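Local coordinates for secretory-abundant heat soluble protein 1 (Ramazzottius varieornatus, PDB 5XN9) that acts as a secreted molecular shield that helps tardigrades survive desiccation, and probably binds lipids, at residues N62-E74 and T77-E90. Residues are numbered along the deposited sequence; the frame is centred on the assembly and turned at random.
With EDO (1,2-ethanediol), chain K.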
# COMPACT_ATOMS: atom_id res chain seq x y z
N ASN A 62 -8.55 -3.08 -13.49
CA ASN A 62 -9.59 -2.06 -13.45
C ASN A 62 -9.81 -1.54 -12.04
O ASN A 62 -10.94 -1.29 -11.61
CB ASN A 62 -10.87 -2.60 -14.08
CG ASN A 62 -10.63 -3.09 -15.46
OD1 ASN A 62 -10.74 -4.29 -15.77
ND2 ASN A 62 -10.20 -2.18 -16.31
N TYR A 63 -8.73 -1.41 -11.30
CA TYR A 63 -8.77 -1.05 -9.89
C TYR A 63 -8.15 0.33 -9.69
O TYR A 63 -7.01 0.57 -10.10
CB TYR A 63 -8.03 -2.06 -9.03
CG TYR A 63 -8.13 -1.71 -7.57
CD1 TYR A 63 -9.27 -2.03 -6.85
CD2 TYR A 63 -7.11 -1.02 -6.91
CE1 TYR A 63 -9.39 -1.69 -5.52
CE2 TYR A 63 -7.22 -0.69 -5.57
CZ TYR A 63 -8.36 -1.03 -4.89
OH TYR A 63 -8.50 -0.70 -3.56
N LYS A 64 -8.88 1.19 -9.00
CA LYS A 64 -8.36 2.50 -8.62
C LYS A 64 -9.05 2.89 -7.33
O LYS A 64 -10.28 2.85 -7.24
CB LYS A 64 -8.63 3.53 -9.73
CG LYS A 64 -7.92 4.87 -9.52
CD LYS A 64 -8.30 5.89 -10.59
CE LYS A 64 -7.56 5.65 -11.89
NZ LYS A 64 -7.76 6.77 -12.85
N ASN A 65 -8.26 3.22 -6.32
CA ASN A 65 -8.82 3.63 -5.04
C ASN A 65 -8.04 4.83 -4.54
O ASN A 65 -6.80 4.80 -4.50
CB ASN A 65 -8.72 2.49 -4.01
CG ASN A 65 -9.56 2.75 -2.77
OD1 ASN A 65 -10.39 3.66 -2.76
ND2 ASN A 65 -9.34 1.96 -1.73
N ASP A 66 -8.76 5.88 -4.16
CA ASP A 66 -8.16 7.10 -3.61
C ASP A 66 -8.44 7.09 -2.11
O ASP A 66 -9.60 7.19 -1.68
CB ASP A 66 -8.76 8.33 -4.29
CG ASP A 66 -8.01 9.61 -3.96
OD1 ASP A 66 -7.64 9.81 -2.78
OD2 ASP A 66 -7.80 10.43 -4.87
N VAL A 67 -7.39 6.95 -1.32
CA VAL A 67 -7.46 6.92 0.13
C VAL A 67 -7.04 8.29 0.66
O VAL A 67 -5.96 8.78 0.34
CB VAL A 67 -6.55 5.82 0.69
CG1 VAL A 67 -6.54 5.86 2.20
CG2 VAL A 67 -6.99 4.45 0.18
N ASN A 68 -7.90 8.89 1.47
CA ASN A 68 -7.62 10.14 2.16
C ASN A 68 -7.13 9.76 3.56
O ASN A 68 -7.79 8.97 4.25
CB ASN A 68 -8.93 10.94 2.26
CG ASN A 68 -8.78 12.31 2.93
OD1 ASN A 68 -8.02 12.48 3.88
ND2 ASN A 68 -9.54 13.28 2.44
N PHE A 69 -5.98 10.30 3.96
CA PHE A 69 -5.50 10.02 5.31
C PHE A 69 -4.86 11.24 5.95
O PHE A 69 -4.31 12.11 5.27
CB PHE A 69 -4.58 8.78 5.39
CG PHE A 69 -3.19 8.97 4.84
CD1 PHE A 69 -2.17 9.46 5.65
CD2 PHE A 69 -2.88 8.58 3.55
CE1 PHE A 69 -0.88 9.61 5.16
CE2 PHE A 69 -1.59 8.72 3.05
CZ PHE A 69 -0.58 9.22 3.87
N LYS A 70 -4.97 11.29 7.27
CA LYS A 70 -4.15 12.16 8.10
C LYS A 70 -3.24 11.28 8.94
O LYS A 70 -3.67 10.23 9.44
CB LYS A 70 -5.02 13.05 9.00
CG LYS A 70 -5.83 14.09 8.24
CD LYS A 70 -6.73 14.91 9.17
CE LYS A 70 -7.58 15.91 8.39
NZ LYS A 70 -8.44 16.78 9.25
N LEU A 71 -1.98 11.68 9.08
CA LEU A 71 -1.07 10.90 9.90
C LEU A 71 -1.62 10.75 11.31
O LEU A 71 -2.10 11.73 11.90
CB LEU A 71 0.33 11.50 9.92
CG LEU A 71 1.05 11.42 8.56
CD1 LEU A 71 2.27 12.33 8.53
CD2 LEU A 71 1.43 9.97 8.24
N ASN A 72 -1.58 9.53 11.85
CA ASN A 72 -1.98 9.24 13.22
C ASN A 72 -3.49 9.21 13.43
O ASN A 72 -3.93 9.11 14.58
CB ASN A 72 -1.37 10.20 14.25
CG ASN A 72 0.12 10.33 14.11
OD1 ASN A 72 0.81 9.34 13.92
ND2 ASN A 72 0.62 11.56 14.18
N GLU A 73 -4.30 9.31 12.38
CA GLU A 73 -5.75 9.38 12.52
C GLU A 73 -6.39 8.23 11.75
O GLU A 73 -6.05 8.00 10.59
CB GLU A 73 -6.31 10.73 12.03
CG GLU A 73 -5.65 11.93 12.71
CD GLU A 73 -6.41 13.24 12.51
OE1 GLU A 73 -7.53 13.21 11.96
OE2 GLU A 73 -5.88 14.30 12.92
N GLU A 74 -7.28 7.51 12.42
CA GLU A 74 -7.96 6.39 11.78
C GLU A 74 -8.76 6.86 10.58
O GLU A 74 -9.27 7.98 10.53
CB GLU A 74 -8.91 5.72 12.77
CG GLU A 74 -8.25 5.25 14.04
CD GLU A 74 -9.27 4.75 15.06
OE1 GLU A 74 -10.48 4.98 14.85
OE2 GLU A 74 -8.84 4.14 16.06
N THR A 77 -11.95 2.62 4.46
CA THR A 77 -12.22 2.47 3.04
C THR A 77 -12.96 1.16 2.84
O THR A 77 -13.25 0.43 3.80
CB THR A 77 -10.93 2.61 2.22
OG1 THR A 77 -11.24 2.67 0.82
CG2 THR A 77 -9.98 1.47 2.47
N GLN A 78 -13.30 0.85 1.60
CA GLN A 78 -13.99 -0.39 1.29
C GLN A 78 -13.31 -1.02 0.09
O GLN A 78 -12.81 -0.33 -0.80
CB GLN A 78 -15.46 -0.14 0.96
CG GLN A 78 -16.31 0.28 2.15
CD GLN A 78 -17.39 -0.73 2.48
OE1 GLN A 78 -18.27 -1.00 1.66
NE2 GLN A 78 -17.33 -1.29 3.68
N HIS A 79 -13.27 -2.35 0.09
CA HIS A 79 -12.94 -3.11 -1.10
C HIS A 79 -14.11 -4.04 -1.37
O HIS A 79 -14.43 -4.89 -0.53
CB HIS A 79 -11.65 -3.91 -0.94
CG HIS A 79 -11.22 -4.60 -2.20
ND1 HIS A 79 -10.90 -5.94 -2.25
CD2 HIS A 79 -11.08 -4.13 -3.46
CE1 HIS A 79 -10.57 -6.27 -3.48
NE2 HIS A 79 -10.67 -5.19 -4.24
N ASN A 80 -14.74 -3.87 -2.54
CA ASN A 80 -16.05 -4.47 -2.80
C ASN A 80 -16.99 -4.12 -1.65
O ASN A 80 -17.39 -2.96 -1.53
CB ASN A 80 -15.92 -5.96 -3.09
CG ASN A 80 -15.25 -6.22 -4.43
OD1 ASN A 80 -14.16 -6.80 -4.49
ND2 ASN A 80 -15.90 -5.80 -5.51
N ASN A 81 -17.34 -5.09 -0.80
CA ASN A 81 -17.90 -4.71 0.51
C ASN A 81 -17.20 -5.50 1.62
O ASN A 81 -17.82 -6.17 2.45
CB ASN A 81 -19.44 -4.69 0.60
CG ASN A 81 -19.97 -3.99 1.88
OD1 ASN A 81 -21.14 -3.63 1.95
ND2 ASN A 81 -19.11 -3.82 2.88
N THR A 82 -15.88 -5.39 1.63
CA THR A 82 -15.09 -5.66 2.82
C THR A 82 -14.67 -4.30 3.35
O THR A 82 -14.00 -3.54 2.64
CB THR A 82 -13.86 -6.50 2.46
OG1 THR A 82 -14.26 -7.75 1.88
CG2 THR A 82 -13.04 -6.76 3.70
N GLU A 83 -15.10 -3.96 4.56
CA GLU A 83 -14.66 -2.72 5.17
C GLU A 83 -13.22 -2.86 5.64
O GLU A 83 -12.82 -3.90 6.18
CB GLU A 83 -15.56 -2.35 6.35
CG GLU A 83 -15.22 -0.99 6.95
CD GLU A 83 -15.60 -0.89 8.42
OE1 GLU A 83 -15.53 -1.93 9.12
OE2 GLU A 83 -15.96 0.22 8.87
N ILE A 84 -12.45 -1.79 5.46
CA ILE A 84 -11.03 -1.78 5.78
C ILE A 84 -10.78 -0.56 6.66
O ILE A 84 -11.07 0.57 6.25
CB ILE A 84 -10.18 -1.70 4.50
CG1 ILE A 84 -10.54 -2.83 3.53
CG2 ILE A 84 -8.70 -1.69 4.84
CD1 ILE A 84 -10.38 -4.20 4.10
N LYS A 85 -10.27 -0.78 7.87
CA LYS A 85 -9.85 0.30 8.74
C LYS A 85 -8.34 0.48 8.62
O LYS A 85 -7.60 -0.51 8.56
CB LYS A 85 -10.20 0.00 10.20
CG LYS A 85 -11.67 -0.22 10.47
CD LYS A 85 -11.89 -0.34 11.97
CE LYS A 85 -13.06 -1.25 12.31
NZ LYS A 85 -13.15 -1.51 13.78
N TYR A 86 -7.88 1.72 8.57
CA TYR A 86 -6.45 1.96 8.43
C TYR A 86 -6.01 3.12 9.32
O TYR A 86 -6.80 4.00 9.69
CB TYR A 86 -6.05 2.26 6.98
CG TYR A 86 -6.78 3.44 6.38
CD1 TYR A 86 -6.35 4.75 6.59
CD2 TYR A 86 -7.91 3.25 5.60
CE1 TYR A 86 -7.04 5.83 6.05
CE2 TYR A 86 -8.60 4.31 5.05
CZ TYR A 86 -8.17 5.61 5.27
OH TYR A 86 -8.86 6.67 4.71
N LYS A 87 -4.72 3.12 9.63
CA LYS A 87 -4.10 4.28 10.26
C LYS A 87 -2.67 4.35 9.76
O LYS A 87 -1.90 3.39 9.94
CB LYS A 87 -4.12 4.21 11.78
CG LYS A 87 -3.52 5.45 12.44
CD LYS A 87 -3.29 5.28 13.94
CE LYS A 87 -4.57 5.01 14.67
NZ LYS A 87 -4.38 5.16 16.14
N TYR A 88 -2.31 5.46 9.11
CA TYR A 88 -0.95 5.67 8.65
C TYR A 88 -0.18 6.44 9.71
O TYR A 88 -0.69 7.41 10.28
CB TYR A 88 -0.95 6.53 7.38
CG TYR A 88 -1.46 5.85 6.13
CD1 TYR A 88 -2.83 5.72 5.90
CD2 TYR A 88 -0.58 5.41 5.15
CE1 TYR A 88 -3.30 5.12 4.74
CE2 TYR A 88 -1.05 4.82 3.99
CZ TYR A 88 -2.40 4.68 3.79
OH TYR A 88 -2.86 4.11 2.63
N THR A 89 1.08 6.03 9.92
CA THR A 89 1.99 6.72 10.82
C THR A 89 3.36 6.80 10.15
O THR A 89 3.66 6.06 9.21
CB THR A 89 2.13 5.98 12.15
OG1 THR A 89 2.60 4.65 11.89
CG2 THR A 89 0.79 5.90 12.87
N GLU A 90 4.18 7.73 10.63
CA GLU A 90 5.57 7.82 10.21
C GLU A 90 6.46 7.09 11.20
O GLU A 90 6.23 7.13 12.41
CB GLU A 90 6.04 9.27 10.18
CG GLU A 90 5.36 10.13 9.15
CD GLU A 90 5.93 11.54 9.14
OE1 GLU A 90 5.55 12.36 10.01
OE2 GLU A 90 6.78 11.83 8.27
C1 EDO K . -5.64 1.40 2.13
O1 EDO K . -5.90 0.02 1.86
C2 EDO K . -4.92 1.55 3.47
O2 EDO K . -3.58 1.06 3.37
O HOH W 1 -11.25 -0.67 -2.98
O HOH W 2 -11.22 5.32 0.28
O HOH W 3 -10.21 7.10 2.33
O HOH W 4 -4.18 7.57 8.81
O HOH W 5 2.81 9.66 12.46
O HOH W 6 -5.52 7.85 16.49
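Phe69 and Tyr88 lie face to face, ring centroids 3.9 Å apart and planes 13° from parallel, and around this stack the contact between 62-74 and 77-90 is tightest. Both rings overlap near their centres, and Tyr52, a residue of strand 51-58, meets the Phe69 ring at a similarly small tilt. Beside them Val67 lays CG1 over one face of Tyr86, 3.5 Å from CZ. The Tyr86 ring is swung between its own backbone N and carbonyl carbon (chi1 57°), a setting from which Tyr86 OH donates to Asn68 O at 2.6 Å, 24° off the carbonyl plane; a water held by Asn68 N donates to the same hydroxyl. These side chains span the gap between the fourth and fifth strands that characterises the fatty-acid-binding-protein barrel: strands 63-69 and 75-79 are the outermost of its antiparallel sheet, and the axes of 63-69 and 77-79 come no nearer than 8.8 Å, too distant for regular backbone pairing. Tyr88 OH is hydrogen-bonded to His54 and receives a weak bond from an ethanediol, probably from the crystallisation liquor. Replacing Tyr88 by an alanine would probably uncover one face of Phe69 and leave His54 without its hydroxyl partner. Toward Tyr63 the join is looser. Asn65 ND2 spans 3.3 Å to Thr77 OG1, an almost straight bond in the amide plane, while one water links Tyr63 OH to Gln78 O and another joins Asp66 O to Thr77 OG1. Beyond the stack, a type II turn from Lys70 to Glu73 sets Asn72 N to donate a nearly straight hydrogen bond to Tyr88 O, 2.8 Å away. At this exposed end Lys87 NZ shares a water with Asn72 O.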